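Local atomic coordinates of halotolerant alpha-type carbonic anhydrase (dCA II) (PDB entry 1Y7W), a protein that catalyses, as a zinc-dependent alpha-type carbonic anhydrase, the reversible hydration of carbon dioxide to bicarbonate, and probably stays active in high salt. Residues A[88-98]-A[202-213]; A[183-191]-A[251-262]. All coordinates share one frame; numbering follows the deposited sequence.

Contact 1: residues A[88-98]-A[202-213]; sequences ITLTNAKVDLE and GDTGVSIDNINV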
loop_
_atom_site.group_PDB
_atom_site.type_symbol
_atom_site.label_atom_id
_atom_site.label_comp_id
_atom_site.label_asym_id
_atom_site.label_seq_id
_atom_site.Cartn_x
_atom_site.Cartn_y
_atom_site.Cartn_z
ATOM N N ILE A 88 -1.517 -17.880 4.051
ATOM C CA ILE A 88 -0.438 -17.442 3.187
ATOM C C ILE A 88 0.795 -16.934 3.920
ATOM O O ILE A 88 0.691 -16.108 4.858
ATOM C CB ILE A 88 -0.951 -16.290 2.219
ATOM C CG1 ILE A 88 -1.896 -16.897 1.155
ATOM C CG2 ILE A 88 0.243 -15.634 1.489
ATOM C CD1 ILE A 88 -2.451 -15.899 0.105
ATOM N N THR A 89 1.964 -17.409 3.490
ATOM C CA THR A 89 3.228 -16.895 4.033
ATOM C C THR A 89 3.977 -16.340 2.848
ATOM O O THR A 89 4.158 -17.027 1.853
ATOM C CB THR A 89 4.096 -17.987 4.659
ATOM O OG1 THR A 89 3.382 -18.548 5.777
ATOM C CG2 THR A 89 5.449 -17.337 5.140
ATOM N N LEU A 90 4.433 -15.089 2.935
ATOM C CA LEU A 90 5.195 -14.477 1.846
ATOM C C LEU A 90 6.598 -15.068 1.997
ATOM O O LEU A 90 7.253 -14.877 3.012
ATOM C CB LEU A 90 5.223 -12.960 2.049
ATOM C CG LEU A 90 3.810 -12.347 2.060
ATOM C CD1 LEU A 90 3.988 -10.844 2.090
ATOM C CD2 LEU A 90 3.007 -12.764 0.830
ATOM N N THR A 91 7.047 -15.761 0.962
ATOM C CA THR A 91 8.334 -16.432 1.027
ATOM C C THR A 91 9.413 -15.846 0.107
ATOM O O THR A 91 9.095 -15.208 -0.897
ATOM C CB THR A 91 8.138 -17.941 0.716
ATOM O OG1 THR A 91 7.947 -18.102 -0.683
ATOM C CG2 THR A 91 6.938 -18.490 1.459
ATOM N N ASN A 92 10.689 -16.067 0.464
ATOM C CA ASN A 92 11.813 -15.541 -0.327
ATOM C C ASN A 92 11.581 -13.988 -0.393
ATOM O O ASN A 92 11.701 -13.358 -1.443
ATOM C CB ASN A 92 11.841 -16.162 -1.740
ATOM C CG ASN A 92 13.022 -15.669 -2.589
ATOM O OD1 ASN A 92 14.033 -15.175 -2.056
ATOM N ND2 ASN A 92 12.916 -15.817 -3.923
ATOM N N ALA A 93 11.188 -13.431 0.744
ATOM C CA ALA A 93 10.924 -12.005 0.840
ATOM C C ALA A 93 12.241 -11.186 0.716
ATOM O O ALA A 93 13.317 -11.641 1.108
ATOM C CB ALA A 93 10.239 -11.717 2.179
ATOM N N LYS A 94 12.136 -10.000 0.118
ATOM C CA LYS A 94 13.271 -9.095 -0.100
ATOM C C LYS A 94 12.766 -7.631 0.089
ATOM O O LYS A 94 11.590 -7.321 -0.153
ATOM C CB LYS A 94 13.792 -9.280 -1.512
ATOM C CG LYS A 94 14.259 -10.724 -1.745
ATOM C CD LYS A 94 14.719 -10.959 -3.160
ATOM C CE LYS A 94 15.340 -12.380 -3.193
ATOM N NZ LYS A 94 15.906 -12.786 -4.540
ATOM N N VAL A 95 13.633 -6.747 0.553
ATOM C CA VAL A 95 13.192 -5.365 0.755
ATOM C C VAL A 95 14.148 -4.438 -0.018
ATOM O O VAL A 95 15.329 -4.771 -0.215
ATOM C CB VAL A 95 13.158 -5.038 2.255
ATOM C CG1 VAL A 95 14.547 -5.206 2.867
ATOM C CG2 VAL A 95 12.652 -3.605 2.476
ATOM N N ASP A 96 13.622 -3.328 -0.528
ATOM C CA ASP A 96 14.478 -2.375 -1.231
ATOM C C ASP A 96 14.861 -1.334 -0.162
ATOM O O ASP A 96 13.980 -0.769 0.549
ATOM C CB ASP A 96 13.716 -1.704 -2.398
ATOM C CG ASP A 96 13.514 -2.645 -3.626
ATOM O OD1 ASP A 96 14.037 -3.793 -3.616
ATOM O OD2 ASP A 96 12.827 -2.198 -4.593
ATOM N N LEU A 97 16.164 -1.083 -0.020
ATOM C CA LEU A 97 16.587 -0.123 0.972
ATOM C C LEU A 97 16.604 1.304 0.406
ATOM O O LEU A 97 17.666 1.887 0.141
ATOM C CB LEU A 97 17.970 -0.515 1.524
ATOM C CG LEU A 97 17.951 -1.858 2.264
ATOM C CD1 LEU A 97 19.350 -2.078 2.942
ATOM C CD2 LEU A 97 16.792 -1.883 3.334
ATOM N N GLU A 98 15.414 1.840 0.163
ATOM C CA GLU A 98 15.287 3.204 -0.325
ATOM C C GLU A 98 13.890 3.661 0.024
ATOM O O GLU A 98 13.111 2.937 0.675
ATOM C CB GLU A 98 15.506 3.277 -1.853
ATOM C CG GLU A 98 14.497 2.457 -2.676
ATOM C CD GLU A 98 14.813 2.489 -4.187
ATOM O OE1 GLU A 98 15.831 3.097 -4.601
ATOM O OE2 GLU A 98 14.006 1.929 -4.974
ATOM N N GLY A 202 20.293 1.837 -0.286
ATOM C CA GLY A 202 20.309 1.949 -1.724
ATOM C C GLY A 202 20.304 0.556 -2.371
ATOM O O GLY A 202 19.925 0.431 -3.546
ATOM N N ASP A 203 20.728 -0.470 -1.639
ATOM C CA ASP A 203 20.676 -1.833 -2.178
ATOM C C ASP A 203 19.190 -2.228 -2.355
ATOM O O ASP A 203 18.334 -1.873 -1.549
ATOM C CB ASP A 203 21.299 -2.837 -1.211
ATOM C CG ASP A 203 22.815 -2.765 -1.190
ATOM O OD1 ASP A 203 23.404 -3.595 -0.477
ATOM O OD2 ASP A 203 23.387 -1.894 -1.885
ATOM N N THR A 204 18.898 -2.963 -3.421
ATOM C CA THR A 204 17.549 -3.423 -3.653
ATOM C C THR A 204 17.506 -4.948 -3.543
ATOM O O THR A 204 18.540 -5.603 -3.673
ATOM C CB THR A 204 17.011 -2.959 -5.035
ATOM O OG1 THR A 204 17.883 -3.394 -6.090
ATOM C CG2 THR A 204 16.861 -1.435 -5.076
ATOM N N GLY A 205 16.334 -5.499 -3.226
ATOM C CA GLY A 205 16.198 -6.951 -3.136
ATOM C C GLY A 205 17.016 -7.649 -2.066
ATOM O O GLY A 205 17.506 -8.759 -2.275
ATOM N N VAL A 206 17.153 -6.997 -0.917
ATOM C CA VAL A 206 17.888 -7.491 0.240
ATOM C C VAL A 206 17.029 -8.553 0.963
ATOM O O VAL A 206 15.893 -8.305 1.327
ATOM C CB VAL A 206 18.172 -6.278 1.197
ATOM C CG1 VAL A 206 18.792 -6.716 2.565
ATOM C CG2 VAL A 206 19.059 -5.264 0.420
ATOM N N SER A 207 17.571 -9.741 1.191
ATOM C CA SER A 207 16.782 -10.793 1.842
ATOM C C SER A 207 16.350 -10.533 3.249
ATOM O O SER A 207 17.132 -10.065 4.055
ATOM C CB SER A 207 17.559 -12.110 1.815
ATOM O OG SER A 207 17.676 -12.501 0.454
ATOM N N ILE A 208 15.084 -10.826 3.545
ATOM C CA ILE A 208 14.604 -10.698 4.882
ATOM C C ILE A 208 13.786 -11.984 5.152
ATOM O O ILE A 208 13.565 -12.763 4.222
ATOM C CB ILE A 208 13.744 -9.438 5.073
ATOM C CG1 ILE A 208 12.653 -9.402 4.018
ATOM C CG2 ILE A 208 14.637 -8.192 5.066
ATOM C CD1 ILE A 208 11.525 -8.382 4.341
ATOM N N ASP A 209 13.392 -12.192 6.396
ATOM C CA ASP A 209 12.673 -13.385 6.810
ATOM C C ASP A 209 11.297 -13.472 6.177
ATOM O O ASP A 209 10.717 -12.452 5.785
ATOM C CB ASP A 209 12.440 -13.425 8.330
ATOM C CG ASP A 209 13.715 -13.568 9.141
ATOM O OD1 ASP A 209 14.739 -14.005 8.611
ATOM O OD2 ASP A 209 13.655 -13.235 10.343
ATOM N N ASN A 210 10.762 -14.691 6.147
ATOM C CA ASN A 210 9.439 -14.913 5.597
ATOM C C ASN A 210 8.431 -14.166 6.422
ATOM O O ASN A 210 8.654 -13.894 7.601
ATOM C CB ASN A 210 9.107 -16.378 5.629
ATOM C CG ASN A 210 9.913 -17.158 4.644
ATOM O OD1 ASN A 210 10.380 -16.629 3.605
ATOM N ND2 ASN A 210 10.067 -18.450 4.939
ATOM N N ILE A 211 7.280 -13.879 5.816
ATOM C CA ILE A 211 6.269 -13.074 6.505
ATOM C C ILE A 211 4.885 -13.739 6.545
ATOM O O ILE A 211 4.365 -14.133 5.498
ATOM C CB ILE A 211 6.130 -11.732 5.734
ATOM C CG1 ILE A 211 7.504 -11.016 5.734
ATOM C CG2 ILE A 211 4.992 -10.875 6.326
ATOM C CD1 ILE A 211 7.499 -9.712 4.870
ATOM N N ASN A 212 4.302 -13.778 7.733
ATOM C CA ASN A 212 2.994 -14.371 7.996
ATOM C C ASN A 212 1.991 -13.205 7.789
ATOM O O ASN A 212 1.862 -12.306 8.629
ATOM C CB ASN A 212 3.010 -14.883 9.452
ATOM C CG ASN A 212 1.765 -15.719 9.832
ATOM O OD1 ASN A 212 1.858 -16.700 10.648
ATOM N ND2 ASN A 212 0.601 -15.339 9.305
ATOM N N VAL A 213 1.299 -13.218 6.655
ATOM C CA VAL A 213 0.406 -12.105 6.338
ATOM C C VAL A 213 -0.595 -11.802 7.417
ATOM O O VAL A 213 -0.723 -10.649 7.878
ATOM C CB VAL A 213 -0.319 -12.333 4.989
ATOM C CG1 VAL A 213 -1.255 -11.117 4.679
ATOM C CG2 VAL A 213 0.697 -12.408 3.884
HETATM O O HOH W 1 14.702 -13.823 0.940
HETATM O O HOH W 2 12.325 -14.863 3.065
HETATM O O HOH W 3 18.574 2.367 -4.805
#
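Asp96 meets the turn at Thr204 and Gly205 with its carboxylate: OD1 accepts Gly205 N at 2.9 Å, nearly head-on to its C-O bond, while CG rests against CB and CG2 of Thr204. The torsion that sets CG anti to the carbonyl carbon (chi1 -74°) carries the group to this turn, where Gly205 and Val206 together face Val95 in a G1 beta bulge. Gly205 has positive phi, as this bulge usually requires, and the extended Lys94 chain runs over its carbonyl. Were Asp96 replaced by an alanine, Gly205 N would probably lose its OD1 acceptor and the bulge be less firmly held.

At the bulge Val95 pairs antiparallel with Val206; a second short ladder, past an irregular part, pairs Leu90 with Ile211. Asn210 bridges the break: its OD1 accepts Asn92 N at 3.2 Å and lies 2.7 Å from a water that accepts from Ala93 N and is also near Ile208 O. Ala93 O takes Ile208 N at 3.1 Å from above its carbonyl plane. Beyond the bulge, Leu97, centre of an inverse gamma turn, binds Asp203 O through its N at 2.8 Å and Gly202 N through its O.

Leu90, Val95, Val206 and Ile211 point to the same side of the ladders. Val95 CG1 crosses Ile208 CG2 at about a right angle, 3.7 Å away, and Leu90 CG packs on Val213 CG2 at 3.6 Å. The Thr89 side chain lies about 4 Å from the sodium ion bound at Gly82, Gln84 and Gly87. Strand 103-104 flanks 94-95 on its other edge, helix 181-195 packs under Leu97, Ile208 and Ile211, and helix 253-266 touches Leu97 and Glu98.

Contact 2: residues A[183-191]-A[251-262]; sequences LNSLQTQIE and VTREQMKLFVDV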
loop_
_atom_site.group_PDB
_atom_site.type_symbol
_atom_site.label_atom_id
_atom_site.label_comp_id
_atom_site.label_asym_id
_atom_site.label_seq_id
_atom_site.Cartn_x
_atom_site.Cartn_y
_atom_site.Cartn_z
ATOM N N LEU A 183 7.367 -4.456 12.284
ATOM C CA LEU A 183 8.285 -3.340 12.054
ATOM C C LEU A 183 9.555 -3.553 12.903
ATOM O O LEU A 183 10.709 -3.282 12.478
ATOM C CB LEU A 183 7.604 -2.000 12.409
ATOM C CG LEU A 183 6.486 -1.584 11.387
ATOM C CD1 LEU A 183 5.929 -0.196 11.688
ATOM C CD2 LEU A 183 7.071 -1.650 9.941
ATOM N N ASN A 184 9.360 -4.057 14.108
ATOM C CA ASN A 184 10.552 -4.305 14.915
ATOM C C ASN A 184 11.487 -5.318 14.278
ATOM O O ASN A 184 12.691 -5.136 14.252
ATOM C CB ASN A 184 10.189 -4.766 16.321
ATOM C CG ASN A 184 10.913 -3.964 17.347
ATOM O OD1 ASN A 184 10.529 -2.810 17.654
ATOM N ND2 ASN A 184 12.020 -4.512 17.842
ATOM N N SER A 185 10.945 -6.395 13.758
ATOM C CA SER A 185 11.774 -7.396 13.147
ATOM C C SER A 185 12.458 -6.839 11.928
ATOM O O SER A 185 13.658 -7.057 11.755
ATOM C CB SER A 185 10.952 -8.628 12.795
ATOM O OG SER A 185 11.664 -9.468 11.910
ATOM N N LEU A 186 11.713 -6.126 11.074
ATOM C CA LEU A 186 12.325 -5.550 9.853
ATOM C C LEU A 186 13.481 -4.604 10.209
ATOM O O LEU A 186 14.568 -4.643 9.628
ATOM C CB LEU A 186 11.257 -4.751 9.082
ATOM C CG LEU A 186 11.637 -4.068 7.779
ATOM C CD1 LEU A 186 12.066 -5.163 6.772
ATOM C CD2 LEU A 186 10.418 -3.311 7.217
ATOM N N GLN A 187 13.229 -3.744 11.164
ATOM C CA GLN A 187 14.221 -2.778 11.624
ATOM C C GLN A 187 15.475 -3.487 12.151
ATOM O O GLN A 187 16.597 -3.101 11.825
ATOM C CB GLN A 187 13.604 -1.884 12.716
ATOM C CG GLN A 187 14.599 -0.939 13.360
ATOM C CD GLN A 187 13.954 0.173 14.149
ATOM O OE1 GLN A 187 13.093 -0.065 14.998
ATOM N NE2 GLN A 187 14.384 1.404 13.890
ATOM N N THR A 188 15.273 -4.535 12.929
ATOM C CA THR A 188 16.357 -5.303 13.521
ATOM C C THR A 188 17.146 -5.997 12.444
ATOM O O THR A 188 18.368 -5.993 12.468
ATOM C CB THR A 188 15.786 -6.353 14.529
ATOM O OG1 THR A 188 15.227 -5.659 15.652
ATOM C CG2 THR A 188 16.883 -7.289 15.027
ATOM N N GLN A 189 16.446 -6.621 11.499
ATOM C CA GLN A 189 17.113 -7.293 10.418
ATOM C C GLN A 189 17.931 -6.337 9.573
ATOM O O GLN A 189 19.075 -6.613 9.202
ATOM C CB GLN A 189 16.097 -7.964 9.502
ATOM C CG GLN A 189 15.366 -9.157 10.110
ATOM C CD GLN A 189 14.378 -9.709 9.109
ATOM O OE1 GLN A 189 14.761 -10.337 8.104
ATOM N NE2 GLN A 189 13.092 -9.432 9.348
ATOM N N ILE A 190 17.307 -5.230 9.189
ATOM C CA ILE A 190 18.015 -4.268 8.361
ATOM C C ILE A 190 19.200 -3.601 9.102
ATOM O O ILE A 190 20.298 -3.551 8.589
ATOM C CB ILE A 190 17.023 -3.203 7.821
ATOM C CG1 ILE A 190 16.115 -3.881 6.762
ATOM C CG2 ILE A 190 17.788 -2.071 7.105
ATOM C CD1 ILE A 190 14.942 -2.986 6.288
ATOM N N GLU A 191 18.951 -3.096 10.296
ATOM C CA GLU A 191 19.982 -2.413 11.037
ATOM C C GLU A 191 21.155 -3.365 11.264
ATOM O O GLU A 191 22.315 -2.946 11.265
ATOM C CB GLU A 191 19.373 -1.862 12.330
ATOM C CG GLU A 191 18.418 -0.669 12.013
ATOM C CD GLU A 191 17.991 0.137 13.248
ATOM O OE1 GLU A 191 17.400 1.246 13.061
ATOM O OE2 GLU A 191 18.237 -0.331 14.390
ATOM N N VAL A 251 2.940 2.157 16.020
ATOM C CA VAL A 251 4.338 2.371 15.664
ATOM C C VAL A 251 4.919 3.436 16.564
ATOM O O VAL A 251 4.203 4.330 16.983
ATOM C CB VAL A 251 4.472 2.821 14.167
ATOM C CG1 VAL A 251 3.785 4.128 13.944
ATOM C CG2 VAL A 251 5.912 2.901 13.768
ATOM N N THR A 252 6.211 3.333 16.857
ATOM C CA THR A 252 6.881 4.306 17.694
ATOM C C THR A 252 7.734 5.234 16.883
ATOM O O THR A 252 8.070 4.940 15.716
ATOM C CB THR A 252 7.814 3.628 18.699
ATOM O OG1 THR A 252 8.852 2.957 17.999
ATOM C CG2 THR A 252 7.055 2.654 19.511
ATOM N N ARG A 253 8.088 6.380 17.475
ATOM C CA ARG A 253 8.955 7.279 16.740
ATOM C C ARG A 253 10.287 6.570 16.482
ATOM O O ARG A 253 10.944 6.805 15.472
ATOM C CB ARG A 253 9.221 8.578 17.525
ATOM C CG ARG A 253 8.301 9.706 17.188
ATOM C CD ARG A 253 7.112 9.665 18.029
ATOM N NE ARG A 253 6.246 10.860 17.932
ATOM C CZ ARG A 253 5.092 10.936 18.592
ATOM N NH1 ARG A 253 4.307 11.996 18.483
ATOM N NH2 ARG A 253 4.758 9.934 19.403
ATOM N N GLU A 254 10.697 5.718 17.414
ATOM C CA GLU A 254 11.948 4.994 17.246
ATOM C C GLU A 254 11.915 4.052 16.064
ATOM O O GLU A 254 12.933 3.776 15.465
ATOM C CB GLU A 254 12.305 4.187 18.499
ATOM C CG GLU A 254 12.657 5.040 19.747
ATOM C CD GLU A 254 11.489 5.881 20.278
ATOM O OE1 GLU A 254 10.309 5.448 20.208
ATOM O OE2 GLU A 254 11.762 6.991 20.791
ATOM N N GLN A 255 10.755 3.503 15.762
ATOM C CA GLN A 255 10.674 2.607 14.606
ATOM C C GLN A 255 10.606 3.450 13.351
ATOM O O GLN A 255 11.115 3.035 12.308
ATOM C CB GLN A 255 9.422 1.723 14.705
ATOM C CG GLN A 255 9.481 0.777 15.876
ATOM C CD GLN A 255 8.263 -0.119 15.995
ATOM O OE1 GLN A 255 7.139 0.330 15.844
ATOM N NE2 GLN A 255 8.491 -1.396 16.309
ATOM N N MET A 256 9.991 4.640 13.437
ATOM C CA MET A 256 9.902 5.492 12.248
ATOM C C MET A 256 11.274 5.939 11.753
ATOM O O MET A 256 11.457 6.269 10.564
ATOM C CB MET A 256 9.017 6.718 12.534
ATOM C CG MET A 256 7.529 6.387 12.617
ATOM S SD MET A 256 6.868 5.461 11.151
ATOM C CE MET A 256 7.224 6.676 9.852
ATOM N N LYS A 257 12.254 5.933 12.659
ATOM C CA LYS A 257 13.601 6.333 12.278
ATOM C C LYS A 257 14.164 5.436 11.178
ATOM O O LYS A 257 14.954 5.895 10.353
ATOM C CB LYS A 257 14.551 6.297 13.502
ATOM C CG LYS A 257 16.049 6.552 13.151
ATOM C CD LYS A 257 16.843 7.104 14.377
ATOM C CE LYS A 257 18.363 7.195 14.077
ATOM N NZ LYS A 257 18.887 5.854 13.729
ATOM N N LEU A 258 13.740 4.173 11.144
ATOM C CA LEU A 258 14.235 3.258 10.101
ATOM C C LEU A 258 13.966 3.866 8.703
ATOM O O LEU A 258 14.829 3.821 7.820
ATOM C CB LEU A 258 13.525 1.899 10.187
ATOM C CG LEU A 258 13.709 0.951 8.968
ATOM C CD1 LEU A 258 15.121 0.358 9.027
ATOM C CD2 LEU A 258 12.710 -0.191 9.008
ATOM N N PHE A 259 12.761 4.412 8.510
ATOM C CA PHE A 259 12.401 4.991 7.216
ATOM C C PHE A 259 13.263 6.168 6.804
ATOM O O PHE A 259 13.622 6.304 5.619
ATOM C CB PHE A 259 10.896 5.334 7.195
ATOM C CG PHE A 259 10.026 4.112 7.327
ATOM C CD1 PHE A 259 9.363 3.819 8.506
ATOM C CD2 PHE A 259 9.926 3.220 6.260
ATOM C CE1 PHE A 259 8.607 2.666 8.632
ATOM C CE2 PHE A 259 9.168 2.060 6.366
ATOM C CZ PHE A 259 8.501 1.784 7.564
ATOM N N VAL A 260 13.616 7.020 7.762
ATOM C CA VAL A 260 14.500 8.143 7.441
ATOM C C VAL A 260 15.909 7.653 7.107
ATOM O O VAL A 260 16.531 8.055 6.110
ATOM C CB VAL A 260 14.665 9.110 8.644
ATOM C CG1 VAL A 260 15.414 10.354 8.187
ATOM C CG2 VAL A 260 13.392 9.448 9.191
ATOM N N ASP A 261 16.439 6.793 7.972
ATOM C CA ASP A 261 17.777 6.269 7.749
ATOM C C ASP A 261 17.939 5.639 6.347
ATOM O O ASP A 261 18.885 5.926 5.616
ATOM C CB ASP A 261 18.116 5.250 8.832
ATOM C CG ASP A 261 18.367 5.899 10.221
ATOM O OD1 ASP A 261 18.395 5.124 11.191
ATOM O OD2 ASP A 261 18.519 7.157 10.351
ATOM N N VAL A 262 17.001 4.779 5.987
ATOM C CA VAL A 262 17.006 4.095 4.719
ATOM C C VAL A 262 16.758 5.059 3.581
ATOM O O VAL A 262 17.494 5.069 2.571
ATOM C CB VAL A 262 15.894 2.981 4.763
ATOM C CG1 VAL A 262 15.678 2.334 3.368
ATOM C CG2 VAL A 262 16.335 1.920 5.825
HETATM O O HOH W 4 17.635 2.670 10.923
HETATM O O HOH W 5 17.568 3.450 14.916
#
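Gln187 and Gln255 approach each other through different first torsions: CG of Gln187 stands anti to its backbone N (chi1 174°), that of Gln255 anti to its carbonyl carbon (chi1 -65°), and both chains run extended between the helices. Gln187 NE2 gives a nearly straight bond to Glu254 O, 3.2 Å away and lying in the amide plane, and a more bent one to Glu191 OE1 of its own helix, met from above the carboxylate plane. Gln255 NE2 meets Asn184 OD1 at 2.8 Å on a lone pair in the carbonyl plane, the two amides steeply turned against each other; the same nitrogen also donates to Asp180 O. Gln255 N is held by Thr252 OG1, while Gln255 OE1 weakly accepts Thr252 N, a capping box at the helix start.

Leu258 fills the middle. Its CD1 lies 4.1 Å from Ile190 CG2, the side chains crossing at about a right angle, and its CD2 sits over the backbone of Gln187. Leu183 CD1 abuts Val251 CG2 at 3.7 Å, and its CD2 comes to the edge of the Phe259 ring. Glu191 and Asp261 lie close as like charges; a water donates to both, and Lys257 NZ forms a salt bridge with Asp261 OD1 at 2.7 Å, probably easing the repulsion.

Helix packs on helix beside the main sheet of the alpha-type carbonic anhydrase fold, axes 9.8 Å apart at 45°, with the Phe259 side chain about 12 Å from the zinc ion. Strand 166-175 supports Leu183 and Val251 through Tyr173, and strand 147-155 meets Leu183 and Phe259 through Leu147.

Overall arrangement
From the N terminus, 88-98 comes first and waits until 202-213 for its partner, so contact 1 closes a long loop containing several strands of the central sheet and helix 181-195. Contact 2 starts inside that loop, at 183-191, and closes beyond it at 251-262; the two loops therefore cross and neither nests in the other. Where they meet, Gln189 OE1 probably accepts a hydrogen bond from Asp209 N, and Val262 packs against Leu97 and Glu98. The peripheral ladders of contact 1 and the helix pair of contact 2 thus adjoin each other beside the large sheet that carries the zinc-binding histidines His130, His132 and His150.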